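Local coordinates for CCMAN5 (Cellulosimicrobium cellulans, PDB 2XSG), which acts as a family 92 glycoside hydrolase with alpha-mannosidase activity, and enables mannose-6-phosphate modification of recombinant lysosomal enzymes produced in yeast, at residues G86-R91 with S158-L163; I363-P368 with F670-V675; H103-A108 with T133-V138. All coordinates share one frame; numbering follows the deposited sequence.

Contact 1. Residues G86-R91 with S158-L163; sequences GSYTAR and SLVVDL
Ser158 starts the contact at one end of the strand 158-162, where its CB approaches Gly86 O at 4.2 Å and a single water does the polar work. That water donates to Gly86 O at 2.9 Å and to Ser158 OG at 3.0 Å, bridging two buried polar atoms whose backbones stay apart; Ser158 OG is also hydrogen-bonded to Leu238 O. Two residues on, Val160 turns its CG2 to the Tyr88 ring, touching CE1 at 3.8 Å, and the two side chains cross at about a right angle. The phenol oxygen lies beyond this apolar touch and is bonded to Thr96 OG1.

Asp162 ends the series with a salt bridge. Arg91 approaches end-on with both terminal nitrogens: NH1 reaches Asp162 OD2 at 2.9 Å, almost within the guanidinium plane, while NH2 takes Asp162 OD1 at 3.0 Å from the syn side. The fit is not flat, since the two planes stand 49° apart and OD2 is met from above the carboxylate plane. A bend at chi2 (-101°) brings the arginine's head round to the strand. Tyr97 OH bonds to both Asp162 OD2 and Arg91 NH1, and Asp233 gives Arg91 NH2 a second carboxylate. With a methionine in place of Arg91, Asp162 and Asp233 would probably be left as neighbouring acids without their shared counter-charge, and the loop would lose its charged tie to the strand.

Water bridge, apolar touch and salt bridge thus follow alternate strand residues, whose side chains lie on the same face of the sheet. Here the loop following strand 80-84 lies over the antiparallel sheet containing 158-162, in the N-terminal domain, which in family 92 enzymes is a beta-sandwich.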
loop_
_atom_site.group_PDB
_atom_site.type_symbol
_atom_site.label_atom_id
_atom_site.label_comp_id
_atom_site.label_asym_id
_atom_site.label_seq_id
_atom_site.Cartn_x
_atom_site.Cartn_y
_atom_site.Cartn_z
ATOM N N GLY A 86 -7.598 20.127 30.755
ATOM C CA GLY A 86 -6.599 21.104 31.181
ATOM C C GLY A 86 -6.763 22.456 30.519
ATOM O O GLY A 86 -7.601 22.622 29.626
ATOM N N SER A 87 -5.938 23.405 30.975
ATOM C CA SER A 87 -5.873 24.784 30.487
ATOM C C SER A 87 -4.449 25.117 30.039
ATOM O O SER A 87 -3.480 24.543 30.554
ATOM C CB SER A 87 -6.239 25.753 31.622
ATOM O OG SER A 87 -7.597 25.594 31.996
ATOM N N TYR A 88 -4.317 26.080 29.136
ATOM C CA TYR A 88 -2.995 26.521 28.655
ATOM C C TYR A 88 -2.839 28.046 28.687
ATOM O O TYR A 88 -3.821 28.787 28.538
ATOM C CB TYR A 88 -2.747 25.994 27.236
ATOM C CG TYR A 88 -2.599 24.477 27.153
ATOM C CD1 TYR A 88 -3.679 23.668 26.808
ATOM C CD2 TYR A 88 -1.375 23.860 27.422
ATOM C CE1 TYR A 88 -3.545 22.268 26.711
ATOM C CE2 TYR A 88 -1.233 22.472 27.344
ATOM C CZ TYR A 88 -2.320 21.688 26.985
ATOM O OH TYR A 88 -2.170 20.327 26.908
ATOM N N THR A 89 -1.603 28.503 28.877
ATOM C CA THR A 89 -1.263 29.936 28.842
ATOM C C THR A 89 -0.149 30.181 27.817
ATOM O O THR A 89 0.274 31.317 27.609
ATOM C CB THR A 89 -0.792 30.487 30.237
ATOM O OG1 THR A 89 0.416 29.832 30.644
ATOM C CG2 THR A 89 -1.843 30.292 31.311
ATOM N N ALA A 90 0.332 29.096 27.199
ATOM C CA ALA A 90 1.324 29.149 26.121
ATOM C C ALA A 90 1.113 27.934 25.217
ATOM O O ALA A 90 0.249 27.094 25.499
ATOM C CB ALA A 90 2.760 29.163 26.679
ATOM N N ARG A 91 1.891 27.844 24.142
ATOM C CA ARG A 91 1.809 26.700 23.233
ATOM C C ARG A 91 2.021 25.409 24.047
ATOM O O ARG A 91 2.932 25.350 24.868
ATOM C CB ARG A 91 2.837 26.828 22.115
ATOM C CG ARG A 91 2.748 25.706 21.063
ATOM C CD ARG A 91 3.798 24.567 21.198
ATOM N NE ARG A 91 3.838 23.853 19.914
ATOM C CZ ARG A 91 3.052 22.827 19.595
ATOM N NH1 ARG A 91 2.217 22.312 20.498
ATOM N NH2 ARG A 91 3.126 22.291 18.381
ATOM N N SER A 158 -11.973 20.875 26.383
ATOM C CA SER A 158 -11.164 21.621 25.441
ATOM C C SER A 158 -10.593 20.674 24.381
ATOM O O SER A 158 -10.342 19.493 24.648
ATOM C CB SER A 158 -10.062 22.365 26.194
ATOM O OG SER A 158 -9.121 22.892 25.294
ATOM N N LEU A 159 -10.417 21.190 23.176
ATOM C CA LEU A 159 -9.747 20.442 22.135
ATOM C C LEU A 159 -8.604 21.299 21.642
ATOM O O LEU A 159 -8.813 22.454 21.275
ATOM C CB LEU A 159 -10.707 20.130 20.974
ATOM C CG LEU A 159 -11.920 19.238 21.253
ATOM C CD1 LEU A 159 -12.753 19.048 20.003
ATOM C CD2 LEU A 159 -11.483 17.870 21.767
ATOM N N VAL A 160 -7.403 20.741 21.673
ATOM C CA VAL A 160 -6.234 21.392 21.117
ATOM C C VAL A 160 -6.165 20.949 19.664
ATOM O O VAL A 160 -6.280 19.743 19.383
ATOM C CB VAL A 160 -4.956 20.955 21.849
ATOM C CG1 VAL A 160 -3.714 21.436 21.115
ATOM C CG2 VAL A 160 -4.965 21.469 23.289
ATOM N N VAL A 161 -6.001 21.908 18.756
ATOM C CA VAL A 161 -5.794 21.593 17.350
ATOM C C VAL A 161 -4.334 21.961 17.062
ATOM O O VAL A 161 -4.011 23.127 16.931
ATOM C CB VAL A 161 -6.797 22.357 16.432
ATOM C CG1 VAL A 161 -6.602 21.996 14.963
ATOM C CG2 VAL A 161 -8.251 22.111 16.865
ATOM N N ASP A 162 -3.461 20.956 17.015
ATOM C CA ASP A 162 -2.022 21.162 16.848
ATOM C C ASP A 162 -1.630 21.008 15.374
ATOM O O ASP A 162 -1.727 19.902 14.783
ATOM C CB ASP A 162 -1.271 20.167 17.724
ATOM C CG ASP A 162 0.190 20.505 17.891
ATOM O OD1 ASP A 162 0.831 21.015 16.947
ATOM O OD2 ASP A 162 0.722 20.271 18.989
ATOM N N LEU A 163 -1.174 22.102 14.780
ATOM C CA LEU A 163 -0.885 22.115 13.345
ATOM C C LEU A 163 0.585 21.920 13.018
ATOM O O LEU A 163 0.991 22.019 11.858
ATOM C CB LEU A 163 -1.416 23.392 12.690
ATOM C CG LEU A 163 -2.932 23.530 12.485
ATOM C CD1 LEU A 163 -3.551 22.251 11.907
ATOM C CD2 LEU A 163 -3.603 23.857 13.765
HETATM O O HOH W 1 -6.959 23.933 27.094
#

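Contact 2. Residues I363-P368 with F670-V675; sequences IAYIDP and FVAAAV
Ile363 O takes two backbone amides, Ile366 N at 3.0 Å and Asp367 N at 2.8 Å, as helix 353-366 closes, and this last turn presents Tyr365 and Ile366 to Val671, Ala672 and Val675 of helix 665-675. Ile366 and Val671 meet tip to tip: CD1 of the isoleucine lies 3.3 Å from CG1 of the valine, closer than the usual van der Waals separation, so the packing is tight at this point. Met318, from helix 306-318, touches both residues.

Tyr365 reaches across differently. Its CG sits between the backbone N and the carbonyl carbon (chi1 75°), and from there the ring extends until the hydroxyl arrives over the helix backbone, with OH 3.5 Å from Ala672 CA. The same oxygen is 3.8 Å from Val675 CB, while CE1 passes Val675 CG1 obliquely at 4.1 Å. The hydroxyl is bonded to Leu677 O, just past the end of the second helix, and Phe687 packs edge-to-face with the ring.

No hydrogen bond joins the two segments themselves. Methyl groups and an aromatic ring seat these helices of the catalytic domain against each other, and the buried phenol oxygen is satisfied by the chain beyond helix 665-675; the chemistry therefore implies an apolar helix packing with one polar tie at its margin.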
loop_
_atom_site.group_PDB
_atom_site.type_symbol
_atom_site.label_atom_id
_atom_site.label_comp_id
_atom_site.label_asym_id
_atom_site.label_seq_id
_atom_site.Cartn_x
_atom_site.Cartn_y
_atom_site.Cartn_z
ATOM N N ILE A 363 -5.891 -5.259 -8.233
ATOM C CA ILE A 363 -7.010 -4.318 -8.223
ATOM C C ILE A 363 -7.815 -4.421 -9.528
ATOM O O ILE A 363 -9.051 -4.456 -9.493
ATOM C CB ILE A 363 -6.557 -2.848 -7.982
ATOM C CG1 ILE A 363 -6.023 -2.667 -6.562
ATOM C CG2 ILE A 363 -7.726 -1.882 -8.204
ATOM C CD1 ILE A 363 -5.325 -1.323 -6.354
ATOM N N ALA A 364 -7.121 -4.505 -10.661
ATOM C CA ALA A 364 -7.794 -4.680 -11.964
ATOM C C ALA A 364 -8.856 -5.787 -11.976
ATOM O O ALA A 364 -9.919 -5.608 -12.567
ATOM C CB ALA A 364 -6.787 -4.898 -13.086
ATOM N N TYR A 365 -8.602 -6.917 -11.321
ATOM C CA TYR A 365 -9.616 -7.982 -11.371
ATOM C C TYR A 365 -10.615 -7.990 -10.204
ATOM O O TYR A 365 -11.601 -8.739 -10.225
ATOM C CB TYR A 365 -9.016 -9.363 -11.710
ATOM C CG TYR A 365 -8.246 -10.104 -10.629
ATOM C CD1 TYR A 365 -8.869 -10.525 -9.463
ATOM C CD2 TYR A 365 -6.904 -10.462 -10.826
ATOM C CE1 TYR A 365 -8.168 -11.243 -8.492
ATOM C CE2 TYR A 365 -6.200 -11.188 -9.880
ATOM C CZ TYR A 365 -6.845 -11.572 -8.701
ATOM O OH TYR A 365 -6.161 -12.292 -7.742
ATOM N N ILE A 366 -10.388 -7.128 -9.210
ATOM C CA ILE A 366 -11.311 -7.020 -8.083
ATOM C C ILE A 366 -12.279 -5.833 -8.241
ATOM O O ILE A 366 -13.477 -5.977 -7.979
ATOM C CB ILE A 366 -10.569 -7.037 -6.727
ATOM C CG1 ILE A 366 -10.059 -8.468 -6.467
ATOM C CG2 ILE A 366 -11.504 -6.616 -5.571
ATOM C CD1 ILE A 366 -9.060 -8.587 -5.368
ATOM N N ASP A 367 -11.755 -4.692 -8.699
ATOM C CA ASP A 367 -12.547 -3.486 -8.928
ATOM C C ASP A 367 -12.060 -2.782 -10.197
ATOM O O ASP A 367 -11.291 -1.813 -10.124
ATOM C CB ASP A 367 -12.465 -2.558 -7.714
ATOM C CG ASP A 367 -13.480 -1.424 -7.762
ATOM O OD1 ASP A 367 -14.056 -1.138 -8.838
ATOM O OD2 ASP A 367 -13.702 -0.814 -6.701
ATOM N N PRO A 368 -12.487 -3.286 -11.375
ATOM C CA PRO A 368 -11.958 -2.756 -12.648
ATOM C C PRO A 368 -12.132 -1.235 -12.829
ATOM O O PRO A 368 -11.202 -0.565 -13.314
ATOM C CB PRO A 368 -12.741 -3.551 -13.710
ATOM C CG PRO A 368 -13.092 -4.838 -13.025
ATOM C CD PRO A 368 -13.396 -4.427 -11.592
ATOM N N PHE A 670 -1.749 -10.968 -0.515
ATOM C CA PHE A 670 -2.505 -11.977 0.236
ATOM C C PHE A 670 -3.848 -12.258 -0.434
ATOM O O PHE A 670 -4.236 -13.414 -0.608
ATOM C CB PHE A 670 -2.731 -11.554 1.688
ATOM C CG PHE A 670 -3.437 -12.600 2.514
ATOM C CD1 PHE A 670 -4.826 -12.741 2.443
ATOM C CD2 PHE A 670 -2.717 -13.449 3.347
ATOM C CE1 PHE A 670 -5.472 -13.728 3.188
ATOM C CE2 PHE A 670 -3.369 -14.441 4.095
ATOM C CZ PHE A 670 -4.739 -14.567 4.024
ATOM N N VAL A 671 -4.578 -11.198 -0.776
ATOM C CA VAL A 671 -5.835 -11.372 -1.496
ATOM C C VAL A 671 -5.616 -12.203 -2.768
ATOM O O VAL A 671 -6.372 -13.133 -3.040
ATOM C CB VAL A 671 -6.451 -10.020 -1.839
ATOM C CG1 VAL A 671 -7.557 -10.172 -2.924
ATOM C CG2 VAL A 671 -7.013 -9.374 -0.570
ATOM N N ALA A 672 -4.588 -11.850 -3.542
ATOM C CA ALA A 672 -4.289 -12.534 -4.808
ATOM C C ALA A 672 -3.999 -14.026 -4.597
ATOM O O ALA A 672 -4.480 -14.887 -5.363
ATOM C CB ALA A 672 -3.108 -11.853 -5.505
ATOM N N ALA A 673 -3.217 -14.326 -3.561
ATOM C CA ALA A 673 -2.904 -15.713 -3.219
ATOM C C ALA A 673 -4.182 -16.476 -2.864
ATOM O O ALA A 673 -4.362 -17.618 -3.303
ATOM C CB ALA A 673 -1.909 -15.768 -2.078
ATOM N N ALA A 674 -5.073 -15.814 -2.112
ATOM C CA ALA A 674 -6.340 -16.412 -1.649
ATOM C C ALA A 674 -7.260 -16.733 -2.807
ATOM O O ALA A 674 -7.852 -17.816 -2.837
ATOM C CB ALA A 674 -7.053 -15.511 -0.659
ATOM N N VAL A 675 -7.384 -15.796 -3.747
ATOM C CA VAL A 675 -8.129 -16.048 -4.990
ATOM C C VAL A 675 -7.412 -17.138 -5.797
ATOM O O VAL A 675 -8.054 -18.039 -6.363
ATOM C CB VAL A 675 -8.284 -14.758 -5.827
ATOM C CG1 VAL A 675 -8.906 -15.041 -7.227
ATOM C CG2 VAL A 675 -9.120 -13.744 -5.068
#

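Contact 3. Residues H103-A108 with T133-V138; sequences HDDEDA and TIEAEV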
loop_
_atom_site.group_PDB
_atom_site.type_symbol
_atom_site.label_atom_id
_atom_site.label_comp_id
_atom_site.label_asym_id
_atom_site.label_seq_id
_atom_site.Cartn_x
_atom_site.Cartn_y
_atom_site.Cartn_z
ATOM N N HIS A 103 -6.527 -1.397 25.663
ATOM C CA HIS A 103 -7.189 -2.122 24.573
ATOM C C HIS A 103 -8.505 -2.770 25.018
ATOM O O HIS A 103 -9.329 -3.136 24.179
ATOM C CB HIS A 103 -6.272 -3.183 23.983
ATOM C CG HIS A 103 -5.025 -2.621 23.393
ATOM N ND1 HIS A 103 -5.037 -1.731 22.339
ATOM C CD2 HIS A 103 -3.724 -2.823 23.704
ATOM C CE1 HIS A 103 -3.793 -1.401 22.036
ATOM N NE2 HIS A 103 -2.979 -2.047 22.851
ATOM N N ASP A 104 -8.697 -2.909 26.331
ATOM C CA ASP A 104 -9.984 -3.383 26.872
ATOM C C ASP A 104 -11.079 -2.324 26.738
ATOM O O ASP A 104 -12.268 -2.634 26.814
ATOM C CB ASP A 104 -9.838 -3.786 28.347
ATOM C CG ASP A 104 -8.895 -4.957 28.544
ATOM O OD1 ASP A 104 -8.891 -5.869 27.695
ATOM O OD2 ASP A 104 -8.150 -4.960 29.551
ATOM N N ASP A 105 -10.675 -1.065 26.566
ATOM C CA ASP A 105 -11.613 0.033 26.376
ATOM C C ASP A 105 -11.307 0.731 25.045
ATOM O O ASP A 105 -11.001 1.916 25.001
ATOM C CB ASP A 105 -11.532 1.013 27.560
ATOM C CG ASP A 105 -12.715 1.968 27.619
ATOM O OD1 ASP A 105 -13.765 1.633 27.050
ATOM O OD2 ASP A 105 -12.622 3.043 28.262
ATOM N N GLU A 106 -11.399 -0.032 23.963
ATOM C CA GLU A 106 -11.019 0.412 22.628
ATOM C C GLU A 106 -11.746 -0.504 21.661
ATOM O O GLU A 106 -11.789 -1.720 21.878
ATOM C CB GLU A 106 -9.502 0.276 22.430
ATOM C CG GLU A 106 -8.957 0.817 21.115
ATOM C CD GLU A 106 -7.507 0.412 20.868
ATOM O OE1 GLU A 106 -7.178 -0.776 21.091
ATOM O OE2 GLU A 106 -6.691 1.275 20.435
ATOM N N ASP A 107 -12.282 0.087 20.592
ATOM C CA ASP A 107 -13.098 -0.608 19.591
ATOM C C ASP A 107 -12.972 0.109 18.228
ATOM O O ASP A 107 -13.088 1.324 18.154
ATOM C CB ASP A 107 -14.560 -0.598 20.063
ATOM C CG ASP A 107 -15.485 -1.384 19.161
ATOM O OD1 ASP A 107 -15.071 -2.438 18.619
ATOM O OD2 ASP A 107 -16.660 -0.955 19.020
ATOM N N ALA A 108 -12.722 -0.647 17.161
ATOM C CA ALA A 108 -12.592 -0.063 15.849
ATOM C C ALA A 108 -12.932 -1.070 14.762
ATOM O O ALA A 108 -12.943 -2.276 14.988
ATOM C CB ALA A 108 -11.148 0.536 15.630
ATOM N N THR A 133 -13.139 9.711 32.705
ATOM C CA THR A 133 -12.800 9.210 31.380
ATOM C C THR A 133 -13.283 10.150 30.287
ATOM O O THR A 133 -14.409 10.645 30.345
ATOM C CB THR A 133 -13.352 7.763 31.222
ATOM O OG1 THR A 133 -12.640 6.913 32.128
ATOM C CG2 THR A 133 -13.164 7.224 29.813
ATOM N N ILE A 134 -12.408 10.439 29.324
ATOM C CA ILE A 134 -12.826 11.118 28.116
ATOM C C ILE A 134 -13.123 10.027 27.079
ATOM O O ILE A 134 -12.205 9.355 26.584
ATOM C CB ILE A 134 -11.758 12.094 27.567
ATOM C CG1 ILE A 134 -11.371 13.159 28.615
ATOM C CG2 ILE A 134 -12.255 12.743 26.279
ATOM C CD1 ILE A 134 -10.095 13.932 28.253
ATOM N N GLU A 135 -14.407 9.832 26.786
ATOM C CA GLU A 135 -14.820 8.813 25.822
ATOM C C GLU A 135 -14.689 9.452 24.450
ATOM O O GLU A 135 -15.312 10.460 24.183
ATOM C CB GLU A 135 -16.262 8.348 26.073
ATOM C CG GLU A 135 -16.502 7.649 27.440
ATOM C CD GLU A 135 -15.990 6.202 27.505
ATOM O OE1 GLU A 135 -15.359 5.697 26.536
ATOM O OE2 GLU A 135 -16.220 5.555 28.549
ATOM N N ALA A 136 -13.840 8.881 23.609
ATOM C CA ALA A 136 -13.582 9.434 22.298
ATOM C C ALA A 136 -14.104 8.489 21.226
ATOM O O ALA A 136 -13.799 7.302 21.225
ATOM C CB ALA A 136 -12.113 9.675 22.119
ATOM N N GLU A 137 -14.891 9.036 20.311
ATOM C CA GLU A 137 -15.319 8.310 19.132
ATOM C C GLU A 137 -14.978 9.144 17.882
ATOM O O GLU A 137 -15.288 10.334 17.824
ATOM C CB GLU A 137 -16.826 8.102 19.170
ATOM C CG GLU A 137 -17.345 7.144 20.230
ATOM C CD GLU A 137 -18.840 7.282 20.410
ATOM O OE1 GLU A 137 -19.579 6.451 19.879
ATOM O OE2 GLU A 137 -19.281 8.264 21.039
ATOM N N VAL A 138 -14.329 8.523 16.900
ATOM C CA VAL A 138 -14.155 9.137 15.582
ATOM C C VAL A 138 -14.728 8.225 14.479
ATOM O O VAL A 138 -14.800 6.994 14.643
ATOM C CB VAL A 138 -12.667 9.500 15.287
ATOM C CG1 VAL A 138 -12.155 10.519 16.308
ATOM C CG2 VAL A 138 -11.750 8.249 15.316
HETATM O O HOH W 2 -15.598 3.210 26.228
#
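Asp105 and Glu135 face one another with like charges, Asp105 OD2 lying 4.2 Å from Glu135 OE1, and a water lies between them. Its hydrogen bonds to Asp105 OD1, at 2.6 Å, and to Glu135 OE1, at 2.5 Å, are so short that the bridge is doubtful, though a water so placed might screen the like charges. Their carboxylate planes are nearly perpendicular, 85° apart, and the side chains also cross at about a right angle. Glu135 gets there by folding its chain at chi2 (-76°), whereas Asp105 simply points its CB toward strand 133-140. Thr133 adds little: its CG2 comes to 4.5 Å from Asp105 OD2. This is the loose side, exposed at both acids, with just 58 Å² buried in all.

The close-knit side belongs to the first segment alone. His103 ND1 donates to Glu106 OE1 at 2.7 Å in an almost straight bond (178°); OE1 lies in the imidazole plane, while ND1 meets it on the syn side but tilted well out of the carboxylate plane. Glu106 OE2 is bonded to the hydroxyls of Tyr52 and Tyr113, so both carboxylate oxygens have partners. The other ring nitrogen, NE2, is bonded to Tyr54 O, and the ring is stacked on Tyr54 and packed edge-to-face with Phe101. These contacts fix the rotation of the imidazole.

The CA atoms of Asp105 and Glu135 are 9.4 Å apart because another strand runs between their backbones. Strand 112-121 pairs antiparallel with both 106-109 and 133-140, bonding to Asp105 through Gly116 and to Ala136 through Val115, while strand 144-150 flanks 133-140 beyond.

Contacts 1 and 2 are buried, whereas contact 3 lies at the surface. Contacts 1 and 3 both belong to the N-terminal domain, with centres about 21 Å apart, but involve different antiparallel sheets: one sets a loop on a strand, the other relates two strands separated by a third. Contact 2 joins two helices of the catalytic domain, its centre about 45 Å from that of contact 1. The chemistry follows the setting. Helix packing relies on apolar groups; the largely buried contact 1 pairs opposite charges directly; the exposed acids of contact 3 lie near each other without direct contact, perhaps screened by water. Along the chain, both segments of contact 3 fall between those of contact 1.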